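Local coordinates for protein beta-fructofuranosidase (Bifidobacterium adolescentis, PDB 6NOB) that probably hydrolyses beta-fructofuranosides such as sucrose, releasing fructose, as a member of glycoside hydrolase family 32, at residues A216-L221 with Q238-C243; D261-D266 with T290-P295; L343-K348 with T355-G360; V385-G390 with W407-L412. One frame throughout, in Å; residues are numbered along the deposited sequence.

Contact 1. Residues A216-L221 with Q238-C243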
loop_
_atom_site.group_PDB
_atom_site.type_symbol
_atom_site.label_atom_id
_atom_site.label_comp_id
_atom_site.label_asym_id
_atom_site.label_seq_id
_atom_site.Cartn_x
_atom_site.Cartn_y
_atom_site.Cartn_z
ATOM N N ALA A 216 -1.122 -18.939 -14.512
ATOM C CA ALA A 216 -0.742 -18.783 -13.117
ATOM C C ALA A 216 -0.169 -17.388 -12.915
ATOM O O ALA A 216 0.248 -16.723 -13.868
ATOM C CB ALA A 216 0.275 -19.844 -12.684
ATOM N N ILE A 217 -0.168 -16.952 -11.659
ATOM C CA ILE A 217 0.530 -15.741 -11.238
ATOM C C ILE A 217 1.855 -16.164 -10.625
ATOM O O ILE A 217 1.879 -16.954 -9.672
ATOM C CB ILE A 217 -0.289 -14.927 -10.224
ATOM C CG1 ILE A 217 -1.696 -14.635 -10.735
ATOM C CG2 ILE A 217 0.431 -13.632 -9.877
ATOM C CD1 ILE A 217 -2.604 -14.062 -9.659
ATOM N N ARG A 218 2.956 -15.646 -11.155
ATOM C CA ARG A 218 4.254 -15.809 -10.519
ATOM C C ARG A 218 4.555 -14.574 -9.683
ATOM O O ARG A 218 4.515 -13.447 -10.188
ATOM C CB ARG A 218 5.372 -16.040 -11.538
ATOM C CG ARG A 218 6.730 -16.237 -10.873
ATOM C CD ARG A 218 7.748 -16.909 -11.782
ATOM N NE ARG A 218 7.411 -18.299 -12.086
ATOM C CZ ARG A 218 7.544 -19.310 -11.232
ATOM N NH1 ARG A 218 7.991 -19.092 -9.999
ATOM N NH2 ARG A 218 7.221 -20.541 -11.606
ATOM N N LEU A 219 4.849 -14.789 -8.407
ATOM C CA LEU A 219 5.168 -13.712 -7.486
ATOM C C LEU A 219 6.651 -13.738 -7.164
ATOM O O LEU A 219 7.250 -14.810 -7.043
ATOM C CB LEU A 219 4.343 -13.830 -6.207
ATOM C CG LEU A 219 2.869 -13.802 -6.603
ATOM C CD1 LEU A 219 2.136 -15.028 -6.087
ATOM C CD2 LEU A 219 2.211 -12.514 -6.146
ATOM N N TYR A 220 7.239 -12.550 -7.062
ATOM C CA TYR A 220 8.602 -12.365 -6.580
ATOM C C TYR A 220 8.525 -11.470 -5.353
ATOM O O TYR A 220 8.022 -10.346 -5.441
ATOM C CB TYR A 220 9.494 -11.733 -7.652
ATOM C CG TYR A 220 9.708 -12.595 -8.877
ATOM C CD1 TYR A 220 10.790 -13.464 -8.952
ATOM C CD2 TYR A 220 8.840 -12.530 -9.962
ATOM C CE1 TYR A 220 10.999 -14.251 -10.067
ATOM C CE2 TYR A 220 9.039 -13.317 -11.084
ATOM C CZ TYR A 220 10.123 -14.175 -11.130
ATOM O OH TYR A 220 10.338 -14.962 -12.239
ATOM N N LEU A 221 9.008 -11.963 -4.214
ATOM C CA LEU A 221 8.852 -11.248 -2.956
ATOM C C LEU A 221 10.138 -11.316 -2.147
ATOM O O LEU A 221 11.053 -12.089 -2.443
ATOM C CB LEU A 221 7.685 -11.805 -2.132
ATOM C CG LEU A 221 7.862 -13.226 -1.594
ATOM C CD1 LEU A 221 7.355 -13.322 -0.162
ATOM C CD2 LEU A 221 7.145 -14.228 -2.484
ATOM N N GLN A 238 15.346 -12.550 -2.123
ATOM C CA GLN A 238 14.179 -12.578 -3.000
ATOM C C GLN A 238 13.826 -14.011 -3.378
ATOM O O GLN A 238 14.701 -14.788 -3.776
ATOM C CB GLN A 238 14.423 -11.751 -4.263
ATOM C CG GLN A 238 15.307 -10.534 -4.054
ATOM C CD GLN A 238 14.777 -9.604 -2.979
ATOM O OE1 GLN A 238 13.570 -9.531 -2.736
ATOM N NE2 GLN A 238 15.682 -8.887 -2.327
ATOM N N THR A 239 12.542 -14.349 -3.271
ATOM C CA THR A 239 12.041 -15.683 -3.574
ATOM C C THR A 239 10.913 -15.588 -4.596
ATOM O O THR A 239 10.422 -14.504 -4.922
ATOM C CB THR A 239 11.545 -16.399 -2.308
ATOM O OG1 THR A 239 10.336 -15.781 -1.848
ATOM C CG2 THR A 239 12.591 -16.328 -1.203
ATOM N N THR A 240 10.498 -16.746 -5.106
ATOM C CA THR A 240 9.407 -16.822 -6.065
ATOM C C THR A 240 8.450 -17.939 -5.673
ATOM O O THR A 240 8.823 -18.886 -4.976
ATOM C CB THR A 240 9.912 -17.052 -7.505
ATOM O OG1 THR A 240 8.868 -16.735 -8.433
ATOM C CG2 THR A 240 10.333 -18.500 -7.715
ATOM N N CYS A 241 7.205 -17.806 -6.124
ATOM C CA CYS A 241 6.189 -18.831 -5.930
ATOM C C CYS A 241 5.056 -18.567 -6.911
ATOM O O CYS A 241 4.972 -17.495 -7.517
ATOM C CB CYS A 241 5.688 -18.875 -4.477
ATOM S SG CYS A 241 4.927 -17.368 -3.853
ATOM N N LEU A 242 4.198 -19.568 -7.078
ATOM C CA LEU A 242 3.110 -19.504 -8.041
ATOM C C LEU A 242 1.767 -19.494 -7.333
ATOM O O LEU A 242 1.583 -20.173 -6.319
ATOM C CB LEU A 242 3.145 -20.689 -9.007
ATOM C CG LEU A 242 4.205 -20.678 -10.099
ATOM C CD1 LEU A 242 4.100 -21.958 -10.910
ATOM C CD2 LEU A 242 4.026 -19.461 -10.985
ATOM N N CYS A 243 0.838 -18.713 -7.877
ATOM C CA CYS A 243 -0.593 -18.881 -7.643
ATOM C C CYS A 243 -1.196 -19.460 -8.916
ATOM O O CYS A 243 -1.337 -18.757 -9.919
ATOM C CB CYS A 243 -1.262 -17.568 -7.270
ATOM S SG CYS A 243 -2.951 -17.832 -6.729
#
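Thr240 OG1 relays hydrogen bonds between Arg218 and the backbone of Leu219. It accepts from Arg218 NH1 at 3.0 Å, lying in the plane of the guanidinium at its edge, and passes its own proton to Leu219 O, 2.9 Å away, reaching that oxygen from above the carbonyl plane. Leu219 O also takes the backbone N-H of Cys241, at 3.1 Å, and thus holds two donors. The guanidinium gets there because Arg218 CG stands anti to the backbone N (chi1 -179°) and the chain bends at chi3. CD2 of Leu242 lies over one face of the group, 3.4 Å above its plane and toward the rim, while NH2 is paired with Asp206 in a salt bridge. Thr240 OG1 further sits over one face of the Tyr220 ring, the two side chains running alongside each other.

These residues belong to a beta hairpin, strands 216-227 and 235-243, the central pair of a four-stranded antiparallel sheet of the kind that forms a propeller blade in GH32 enzymes. Ile217 with Cys243, Leu219 with Cys241 and Leu221 with Thr239 are its hydrogen-bonded pairs; the bond from Leu219 N to Cys241 O, 2.9 Å long, is almost straight at 175°.

On the face of Leu219 and Leu221 the contacts are chiefly apolar: Leu221 CD2 approaches Cys241 SG at 4.1 Å. Thr239 OG1, beside Leu221 CG at 3.6 Å, has its hydrogen bond with Glu252 instead. The amide of Gln238 is satisfied at both ends, NE2 by the carbonyl of Phe267 and OE1 by Thr222 OG1.

Contact 2. Residues D261-D266 with T290-P295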
loop_
_atom_site.group_PDB
_atom_site.type_symbol
_atom_site.label_atom_id
_atom_site.label_comp_id
_atom_site.label_asym_id
_atom_site.label_seq_id
_atom_site.Cartn_x
_atom_site.Cartn_y
_atom_site.Cartn_z
ATOM N N ASP A 261 29.091 -8.052 -0.660
ATOM C CA ASP A 261 29.033 -7.528 0.699
ATOM C C ASP A 261 28.850 -6.017 0.757
ATOM O O ASP A 261 28.571 -5.491 1.840
ATOM C CB ASP A 261 30.297 -7.923 1.465
ATOM C CG ASP A 261 30.370 -9.414 1.742
ATOM O OD1 ASP A 261 29.306 -10.070 1.779
ATOM O OD2 ASP A 261 31.493 -9.931 1.924
ATOM N N ASP A 262 28.994 -5.307 -0.361
ATOM C CA ASP A 262 28.781 -3.866 -0.366
ATOM C C ASP A 262 27.322 -3.479 -0.576
ATOM O O ASP A 262 26.975 -2.308 -0.380
ATOM C CB ASP A 262 29.656 -3.202 -1.435
ATOM C CG ASP A 262 31.084 -2.985 -0.965
ATOM O OD1 ASP A 262 31.328 -3.019 0.262
ATOM O OD2 ASP A 262 31.967 -2.781 -1.824
ATOM N N PHE A 263 26.470 -4.420 -0.980
ATOM C CA PHE A 263 25.033 -4.194 -0.912
ATOM C C PHE A 263 24.645 -3.877 0.524
ATOM O O PHE A 263 25.163 -4.480 1.469
ATOM C CB PHE A 263 24.263 -5.434 -1.381
ATOM C CG PHE A 263 24.013 -5.491 -2.867
ATOM C CD1 PHE A 263 25.051 -5.334 -3.769
ATOM C CD2 PHE A 263 22.738 -5.749 -3.358
ATOM C CE1 PHE A 263 24.821 -5.405 -5.133
ATOM C CE2 PHE A 263 22.499 -5.822 -4.720
ATOM C CZ PHE A 263 23.544 -5.654 -5.610
ATOM N N GLY A 264 23.738 -2.923 0.697
ATOM C CA GLY A 264 23.133 -2.741 2.000
ATOM C C GLY A 264 22.375 -3.983 2.425
ATOM O O GLY A 264 21.838 -4.722 1.599
ATOM N N TYR A 265 22.355 -4.231 3.737
ATOM C CA TYR A 265 21.552 -5.334 4.252
ATOM C C TYR A 265 20.084 -5.167 3.882
ATOM O O TYR A 265 19.386 -6.160 3.646
ATOM C CB TYR A 265 21.721 -5.445 5.766
ATOM C CG TYR A 265 23.087 -5.934 6.184
ATOM C CD1 TYR A 265 23.665 -7.045 5.580
ATOM C CD2 TYR A 265 23.804 -5.281 7.180
ATOM C CE1 TYR A 265 24.920 -7.494 5.959
ATOM C CE2 TYR A 265 25.056 -5.719 7.563
ATOM C CZ TYR A 265 25.608 -6.825 6.951
ATOM O OH TYR A 265 26.853 -7.265 7.334
ATOM N N ASP A 266 19.603 -3.926 3.825
ATOM C CA ASP A 266 18.295 -3.637 3.252
ATOM C C ASP A 266 18.338 -3.904 1.751
ATOM O O ASP A 266 19.051 -3.217 1.011
ATOM C CB ASP A 266 17.905 -2.187 3.528
ATOM C CG ASP A 266 17.879 -1.859 5.011
ATOM O OD1 ASP A 266 16.961 -2.342 5.704
ATOM O OD2 ASP A 266 18.775 -1.120 5.479
ATOM N N THR A 290 15.329 -3.783 -7.369
ATOM C CA THR A 290 15.273 -4.013 -5.937
ATOM C C THR A 290 15.752 -2.754 -5.229
ATOM O O THR A 290 16.517 -1.960 -5.781
ATOM C CB THR A 290 16.120 -5.226 -5.517
ATOM O OG1 THR A 290 17.321 -5.272 -6.298
ATOM C CG2 THR A 290 15.346 -6.515 -5.736
ATOM N N ALA A 291 15.280 -2.572 -4.000
ATOM C CA ALA A 291 15.585 -1.389 -3.208
ATOM C C ALA A 291 16.723 -1.704 -2.242
ATOM O O ALA A 291 16.613 -2.627 -1.430
ATOM C CB ALA A 291 14.347 -0.919 -2.446
ATOM N N THR A 292 17.806 -0.936 -2.331
ATOM C CA THR A 292 18.944 -1.095 -1.431
ATOM C C THR A 292 19.722 0.218 -1.395
ATOM O O THR A 292 19.227 1.268 -1.818
ATOM C CB THR A 292 19.832 -2.267 -1.862
ATOM O OG1 THR A 292 20.843 -2.485 -0.870
ATOM C CG2 THR A 292 20.497 -1.977 -3.198
ATOM N N ASN A 293 20.944 0.157 -0.868
ATOM C CA ASN A 293 21.875 1.275 -0.899
ATOM C C ASN A 293 23.250 0.746 -1.282
ATOM O O ASN A 293 23.568 -0.420 -1.043
ATOM C CB ASN A 293 21.936 2.014 0.451
ATOM C CG ASN A 293 22.161 1.072 1.625
ATOM O OD1 ASN A 293 21.211 0.606 2.255
ATOM N ND2 ASN A 293 23.426 0.791 1.925
ATOM N N LEU A 294 24.059 1.608 -1.885
ATOM C CA LEU A 294 25.383 1.216 -2.337
ATOM C C LEU A 294 26.415 2.220 -1.855
ATOM O O LEU A 294 26.083 3.380 -1.590
ATOM C CB LEU A 294 25.433 1.109 -3.870
ATOM C CG LEU A 294 24.648 -0.060 -4.476
ATOM C CD1 LEU A 294 24.607 0.028 -5.998
ATOM C CD2 LEU A 294 25.237 -1.391 -4.029
ATOM N N PRO A 295 27.674 1.803 -1.710
ATOM C CA PRO A 295 28.721 2.754 -1.319
ATOM C C PRO A 295 28.885 3.841 -2.371
ATOM O O PRO A 295 28.935 3.562 -3.571
ATOM C CB PRO A 295 29.980 1.883 -1.207
ATOM C CG PRO A 295 29.486 0.481 -1.098
ATOM C CD PRO A 295 28.190 0.429 -1.841
HETATM O O HOH W 1 25.740 0.068 0.959
HETATM O O HOH W 2 21.200 -1.342 4.528
#
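The ring of Phe263 lies alongside Leu294, pointing the same way, and its CD1 comes within 4.0 Å of Leu294 CD2 at an oblique approach. Outside the pair of segments the same ring meets Tyr358 and Phe267 edge-to-face, which fixes it among aromatic neighbours. A second flat group, the carboxylate of Asp262, has Pro295 CG above its plane, 3.8 Å from Asp262 CG, the two side chains crossing at about a right angle.

Two direct hydrogen bonds join the loop to the strand. Gly264 N gives its proton to Asn293 O at 3.1 Å. Thr292 OG1, placed by a torsion of -173° anti to the backbone N, donates to Asp266 O at 2.7 Å, close to the direction of that carbonyl bond. A valine here would probably leave Asp266 O without this donor and let the end of the loop shift from the strand. Gly264 permits the close approach, since a CB would run into Asn293 OD1.

Water completes the seam. One molecule accepts from Asp266 N and donates to both Asp266 OD2, at 2.6 Å, and Asn293 OD1, at 3.0 Å. Another donates to Asp262 O and has weak bonds to Asn293.

Asp266 carries two further charge pairs, OD1 with Arg268 and OD2 with Arg372. Arg268 opens the Arg-Asp-Pro sequence characteristic of GH32 enzymes, so this loop, leading into the edge strand 268-273, which as the first strand of its blade would lie innermost in the propeller, probably lies close to the active-site region.

Contact 3. Residues L343-K348 with T355-G360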
loop_
_atom_site.group_PDB
_atom_site.type_symbol
_atom_site.label_atom_id
_atom_site.label_comp_id
_atom_site.label_asym_id
_atom_site.label_seq_id
_atom_site.Cartn_x
_atom_site.Cartn_y
_atom_site.Cartn_z
ATOM N N LEU A 343 19.481 -3.358 -10.353
ATOM C CA LEU A 343 18.768 -3.986 -11.455
ATOM C C LEU A 343 19.288 -5.397 -11.697
ATOM O O LEU A 343 20.500 -5.636 -11.684
ATOM C CB LEU A 343 18.911 -3.150 -12.728
ATOM C CG LEU A 343 18.037 -3.544 -13.919
ATOM C CD1 LEU A 343 16.566 -3.376 -13.590
ATOM C CD2 LEU A 343 18.412 -2.725 -15.142
ATOM N N PHE A 344 18.359 -6.329 -11.915
ATOM C CA PHE A 344 18.666 -7.711 -12.249
ATOM C C PHE A 344 17.845 -8.129 -13.460
ATOM O O PHE A 344 16.768 -7.586 -13.719
ATOM C CB PHE A 344 18.367 -8.667 -11.087
ATOM C CG PHE A 344 19.157 -8.388 -9.841
ATOM C CD1 PHE A 344 18.735 -7.428 -8.934
ATOM C CD2 PHE A 344 20.311 -9.101 -9.566
ATOM C CE1 PHE A 344 19.456 -7.178 -7.784
ATOM C CE2 PHE A 344 21.037 -8.855 -8.418
ATOM C CZ PHE A 344 20.610 -7.893 -7.524
ATOM N N SER A 345 18.353 -9.113 -14.202
ATOM C CA SER A 345 17.635 -9.623 -15.362
ATOM C C SER A 345 17.789 -11.133 -15.453
ATOM O O SER A 345 18.804 -11.700 -15.041
ATOM C CB SER A 345 18.119 -8.991 -16.673
ATOM O OG SER A 345 19.475 -9.300 -16.917
ATOM N N ALA A 346 16.766 -11.776 -16.012
ATOM C CA ALA A 346 16.755 -13.216 -16.219
ATOM C C ALA A 346 16.188 -13.529 -17.596
ATOM O O ALA A 346 15.272 -12.850 -18.068
ATOM C CB ALA A 346 15.930 -13.930 -15.143
ATOM N N LYS A 347 16.731 -14.564 -18.232
ATOM C CA LYS A 347 16.246 -14.971 -19.544
ATOM C C LYS A 347 14.887 -15.646 -19.420
ATOM O O LYS A 347 14.713 -16.581 -18.632
ATOM C CB LYS A 347 17.243 -15.913 -20.216
ATOM C CG LYS A 347 16.851 -16.299 -21.632
ATOM C CD LYS A 347 18.061 -16.366 -22.552
ATOM C CE LYS A 347 17.639 -16.464 -24.011
ATOM N NZ LYS A 347 18.295 -17.607 -24.709
ATOM N N LYS A 348 13.920 -15.166 -20.198
ATOM C CA LYS A 348 12.613 -15.797 -20.236
ATOM C C LYS A 348 12.696 -17.134 -20.976
ATOM O O LYS A 348 13.546 -17.314 -21.853
ATOM C CB LYS A 348 11.600 -14.876 -20.912
ATOM C CG LYS A 348 11.345 -13.587 -20.142
ATOM C CD LYS A 348 10.477 -12.617 -20.931
ATOM C CE LYS A 348 11.199 -12.098 -22.164
ATOM N NZ LYS A 348 10.442 -10.998 -22.824
ATOM N N THR A 355 18.531 -18.190 -13.346
ATOM C CA THR A 355 19.311 -17.306 -12.497
ATOM C C THR A 355 19.064 -15.848 -12.863
ATOM O O THR A 355 18.669 -15.516 -13.983
ATOM C CB THR A 355 20.804 -17.616 -12.596
ATOM O OG1 THR A 355 21.264 -17.361 -13.929
ATOM C CG2 THR A 355 21.066 -19.068 -12.238
ATOM N N TRP A 356 19.313 -14.972 -11.896
ATOM C CA TRP A 356 19.094 -13.541 -12.053
ATOM C C TRP A 356 20.443 -12.837 -12.088
ATOM O O TRP A 356 21.206 -12.896 -11.118
ATOM C CB TRP A 356 18.199 -13.010 -10.934
ATOM C CG TRP A 356 16.784 -13.455 -11.130
ATOM C CD1 TRP A 356 16.227 -14.627 -10.708
ATOM C CD2 TRP A 356 15.756 -12.758 -11.846
ATOM N NE1 TRP A 356 14.911 -14.695 -11.099
ATOM C CE2 TRP A 356 14.597 -13.560 -11.800
ATOM C CE3 TRP A 356 15.698 -11.529 -12.508
ATOM C CZ2 TRP A 356 13.397 -13.172 -12.391
ATOM C CZ3 TRP A 356 14.505 -11.147 -13.097
ATOM C CH2 TRP A 356 13.372 -11.966 -13.034
ATOM N N ARG A 357 20.732 -12.190 -13.212
ATOM C CA ARG A 357 22.022 -11.562 -13.465
ATOM C C ARG A 357 22.015 -10.130 -12.944
ATOM O O ARG A 357 21.114 -9.353 -13.268
ATOM C CB ARG A 357 22.316 -11.586 -14.964
ATOM C CG ARG A 357 23.683 -11.082 -15.371
ATOM C CD ARG A 357 23.855 -11.214 -16.877
ATOM N NE ARG A 357 22.991 -10.289 -17.607
ATOM C CZ ARG A 357 22.697 -10.399 -18.899
ATOM N NH1 ARG A 357 23.192 -11.403 -19.610
ATOM N NH2 ARG A 357 21.907 -9.505 -19.481
ATOM N N TYR A 358 23.019 -9.786 -12.139
ATOM C CA TYR A 358 23.117 -8.429 -11.617
ATOM C C TYR A 358 23.552 -7.475 -12.723
ATOM O O TYR A 358 24.572 -7.693 -13.382
ATOM C CB TYR A 358 24.099 -8.375 -10.446
ATOM C CG TYR A 358 24.255 -6.998 -9.836
ATOM C CD1 TYR A 358 23.164 -6.148 -9.708
ATOM C CD2 TYR A 358 25.492 -6.548 -9.385
ATOM C CE1 TYR A 358 23.298 -4.889 -9.156
ATOM C CE2 TYR A 358 25.636 -5.288 -8.830
ATOM C CZ TYR A 358 24.534 -4.463 -8.720
ATOM O OH TYR A 358 24.662 -3.207 -8.170
ATOM N N GLU A 359 22.773 -6.413 -12.926
ATOM C CA GLU A 359 23.014 -5.461 -14.001
ATOM C C GLU A 359 23.560 -4.125 -13.513
ATOM O O GLU A 359 23.750 -3.216 -14.329
ATOM C CB GLU A 359 21.722 -5.226 -14.793
ATOM C CG GLU A 359 21.112 -6.483 -15.397
ATOM C CD GLU A 359 21.618 -6.760 -16.801
ATOM O OE1 GLU A 359 21.378 -7.871 -17.317
ATOM O OE2 GLU A 359 22.259 -5.864 -17.392
ATOM N N GLY A 360 23.819 -3.976 -12.217
ATOM C CA GLY A 360 24.259 -2.716 -11.672
ATOM C C GLY A 360 23.090 -1.862 -11.227
ATOM O O GLY A 360 21.922 -2.211 -11.433
#
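Glu359 OE1 is gripped by two nitrogens of Arg357 and is approached across the strands by Ser345 OG. Arg357 comes side-on in a salt bridge, its NE at 2.9 Å and its NH2 at 2.8 Å from Glu359 OE1, which lies in the guanidinium plane. Glu359 OE1 receives NH2 on its syn lone pair, whereas NE comes from above the carboxylate plane. Ser345 OG, turned to Glu359 by its place between the backbone N and the carbonyl carbon (chi1 63°), is modelled only 2.4 Å from Glu359 OE1, a length too short to take literally. The carboxylate probably eases the closeness of Arg357 to Arg285, whose NE is also hydrogen-bonded to Ser345 OG.

The opposite face of the sheet is aromatic. Ala346 CB stands over the centre of the Trp356 six-membered ring, 3.4 Å from its centroid, in a CH-pi contact only 8° off the ring normal. Phe344 and Tyr358 cross obliquely, with Tyr358 CD1 over one face of the Phe344 ring and 3.7 Å from Phe344 CE2.

Backbone bonds pair Ser345 with Arg357 in both directions. The whole is an antiparallel beta hairpin, strands 337-347 and 357-365, within one blade sheet of the GH32 propeller.

Contact 4. Residues V385-G390 with W407-L412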
loop_
_atom_site.group_PDB
_atom_site.type_symbol
_atom_site.label_atom_id
_atom_site.label_comp_id
_atom_site.label_asym_id
_atom_site.label_seq_id
_atom_site.Cartn_x
_atom_site.Cartn_y
_atom_site.Cartn_z
ATOM N N VAL A 385 8.261 6.991 -22.315
ATOM C CA VAL A 385 9.248 7.474 -21.355
ATOM C C VAL A 385 9.427 6.427 -20.263
ATOM O O VAL A 385 8.447 5.845 -19.784
ATOM C CB VAL A 385 8.828 8.831 -20.748
ATOM C CG1 VAL A 385 9.715 9.196 -19.564
ATOM C CG2 VAL A 385 8.871 9.925 -21.805
ATOM N N THR A 386 10.681 6.176 -19.883
ATOM C CA THR A 386 10.975 5.272 -18.777
ATOM C C THR A 386 10.827 6.014 -17.453
ATOM O O THR A 386 11.326 7.133 -17.301
ATOM C CB THR A 386 12.388 4.700 -18.903
ATOM O OG1 THR A 386 12.491 3.918 -20.101
ATOM C CG2 THR A 386 12.716 3.819 -17.702
ATOM N N VAL A 387 10.140 5.388 -16.498
ATOM C CA VAL A 387 9.840 6.003 -15.210
ATOM C C VAL A 387 10.299 5.073 -14.096
ATOM O O VAL A 387 9.986 3.877 -14.112
ATOM C CB VAL A 387 8.338 6.310 -15.059
ATOM C CG1 VAL A 387 8.062 6.951 -13.705
ATOM C CG2 VAL A 387 7.854 7.209 -16.194
ATOM N N ALA A 388 11.034 5.622 -13.131
ATOM C CA ALA A 388 11.370 4.924 -11.898
ATOM C C ALA A 388 10.666 5.598 -10.728
ATOM O O ALA A 388 10.583 6.830 -10.668
ATOM C CB ALA A 388 12.882 4.900 -11.656
ATOM N N VAL A 389 10.150 4.785 -9.809
ATOM C CA VAL A 389 9.412 5.256 -8.643
ATOM C C VAL A 389 9.959 4.544 -7.413
ATOM O O VAL A 389 10.129 3.320 -7.426
ATOM C CB VAL A 389 7.896 5.001 -8.788
ATOM C CG1 VAL A 389 7.154 5.479 -7.559
ATOM C CG2 VAL A 389 7.352 5.684 -10.036
ATOM N N GLY A 390 10.241 5.306 -6.358
ATOM C CA GLY A 390 10.768 4.727 -5.137
ATOM C C GLY A 390 10.626 5.677 -3.970
ATOM O O GLY A 390 10.502 6.892 -4.143
ATOM N N TRP A 407 9.243 10.033 -8.078
ATOM C CA TRP A 407 9.288 9.488 -9.427
ATOM C C TRP A 407 10.399 10.163 -10.225
ATOM O O TRP A 407 10.716 11.337 -10.015
ATOM C CB TRP A 407 7.944 9.640 -10.159
ATOM C CG TRP A 407 7.451 11.054 -10.357
ATOM C CD1 TRP A 407 6.524 11.709 -9.598
ATOM C CD2 TRP A 407 7.837 11.972 -11.394
ATOM N NE1 TRP A 407 6.317 12.975 -10.089
ATOM C CE2 TRP A 407 7.111 13.163 -11.189
ATOM C CE3 TRP A 407 8.732 11.905 -12.468
ATOM C CZ2 TRP A 407 7.248 14.276 -12.020
ATOM C CZ3 TRP A 407 8.870 13.015 -13.290
ATOM C CH2 TRP A 407 8.131 14.184 -13.059
ATOM N N TYR A 408 10.990 9.399 -11.141
ATOM C CA TYR A 408 12.082 9.871 -11.987
ATOM C C TYR A 408 11.788 9.442 -13.416
ATOM O O TYR A 408 11.608 8.249 -13.677
ATOM C CB TYR A 408 13.434 9.301 -11.537
ATOM C CG TYR A 408 13.671 9.257 -10.040
ATOM C CD1 TYR A 408 13.053 8.300 -9.242
ATOM C CD2 TYR A 408 14.541 10.154 -9.430
ATOM C CE1 TYR A 408 13.277 8.253 -7.883
ATOM C CE2 TYR A 408 14.772 10.112 -8.068
ATOM C CZ TYR A 408 14.138 9.160 -7.299
ATOM O OH TYR A 408 14.366 9.113 -5.942
ATOM N N ALA A 409 11.753 10.400 -14.339
ATOM C CA ALA A 409 11.401 10.135 -15.727
ATOM C C ALA A 409 12.566 10.483 -16.645
ATOM O O ALA A 409 13.242 11.498 -16.449
ATOM C CB ALA A 409 10.154 10.926 -16.143
ATOM N N GLY A 410 12.792 9.643 -17.646
ATOM C CA GLY A 410 13.884 9.880 -18.569
ATOM C C GLY A 410 14.021 8.760 -19.575
ATOM O O GLY A 410 13.064 8.034 -19.854
ATOM N N ASP A 411 15.227 8.628 -20.120
ATOM C CA ASP A 411 15.531 7.632 -21.138
ATOM C C ASP A 411 16.453 6.569 -20.558
ATOM O O ASP A 411 17.493 6.892 -19.973
ATOM C CB ASP A 411 16.185 8.280 -22.360
ATOM C CG ASP A 411 15.426 9.495 -22.850
ATOM O OD1 ASP A 411 14.179 9.486 -22.791
ATOM O OD2 ASP A 411 16.078 10.463 -23.294
ATOM N N LEU A 412 16.065 5.306 -20.716
ATOM C CA LEU A 412 16.935 4.180 -20.393
ATOM C C LEU A 412 18.015 4.070 -21.463
ATOM O O LEU A 412 17.715 3.777 -22.624
ATOM C CB LEU A 412 16.113 2.899 -20.319
ATOM C CG LEU A 412 16.408 1.894 -19.210
ATOM C CD1 LEU A 412 16.418 2.574 -17.854
ATOM C CD2 LEU A 412 15.373 0.787 -19.252
HETATM O O HOH W 3 13.741 4.801 -22.221
#
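Strands 385-390 and 407-412 run antiparallel at 165°, with Thr386 opposite Gly410 and Ala388 opposite Tyr408 as hydrogen-bonded pairs; the shortest bond goes from Tyr408 N to Ala388 O, 2.6 Å. That same carbonyl oxygen lies at the edge of the Tyr408 ring, near its plane and 3.2 Å from Tyr408 CD1. The ring's OH is hydrogen-bonded with Asp365 and with the hydroxyl of Tyr374, so a phenylalanine in its place would probably leave both without this partner and the ring less firmly fixed.

On the other face Val385 CG1 touches Ala409 CB at 3.9 Å, and Val389 CG2 meets Trp407 CB at 4.0 Å. The indole of Trp407 then turns away from the opposing strand, its CG set between the backbone N and the carbonyl carbon (chi1 61°). At the far end Thr386 CG2 packs at 3.9 Å on Leu412 CD1, while a water bridges Thr386 OG1 and Leu412 N. Thr386 OG1 has a further partner in Gln381.

The hairpin stands between strand 377-382, paired with 385-396, and strand 418-428, paired with 405-415; Leu363 of strand 357-365 packs on both Ala388 and Tyr408.

In the fold
From the N terminus, the four contacts follow in series, none nesting in or crossing another. Contact 1 closes the hairpin loop from 216 to 243 in one four-stranded sheet. Contact 2 sets the loop after strand 253-256 against the later strand 285-295, and contact 3 closes a short hairpin whose strand 337-347 neighbours 285-295 in the same sheet. Contact 4 closes a hairpin in the following sheet. Trp356 of contact 3 touches Tyr220 of contact 1, while Phe263, Phe344 and Tyr358 knit contacts 2 and 3 together. Contact 4 stays apart, its nearest atoms about 6 Å from those of contact 3. Three successive sheets of the probable five-bladed GH32 propeller are thereby represented.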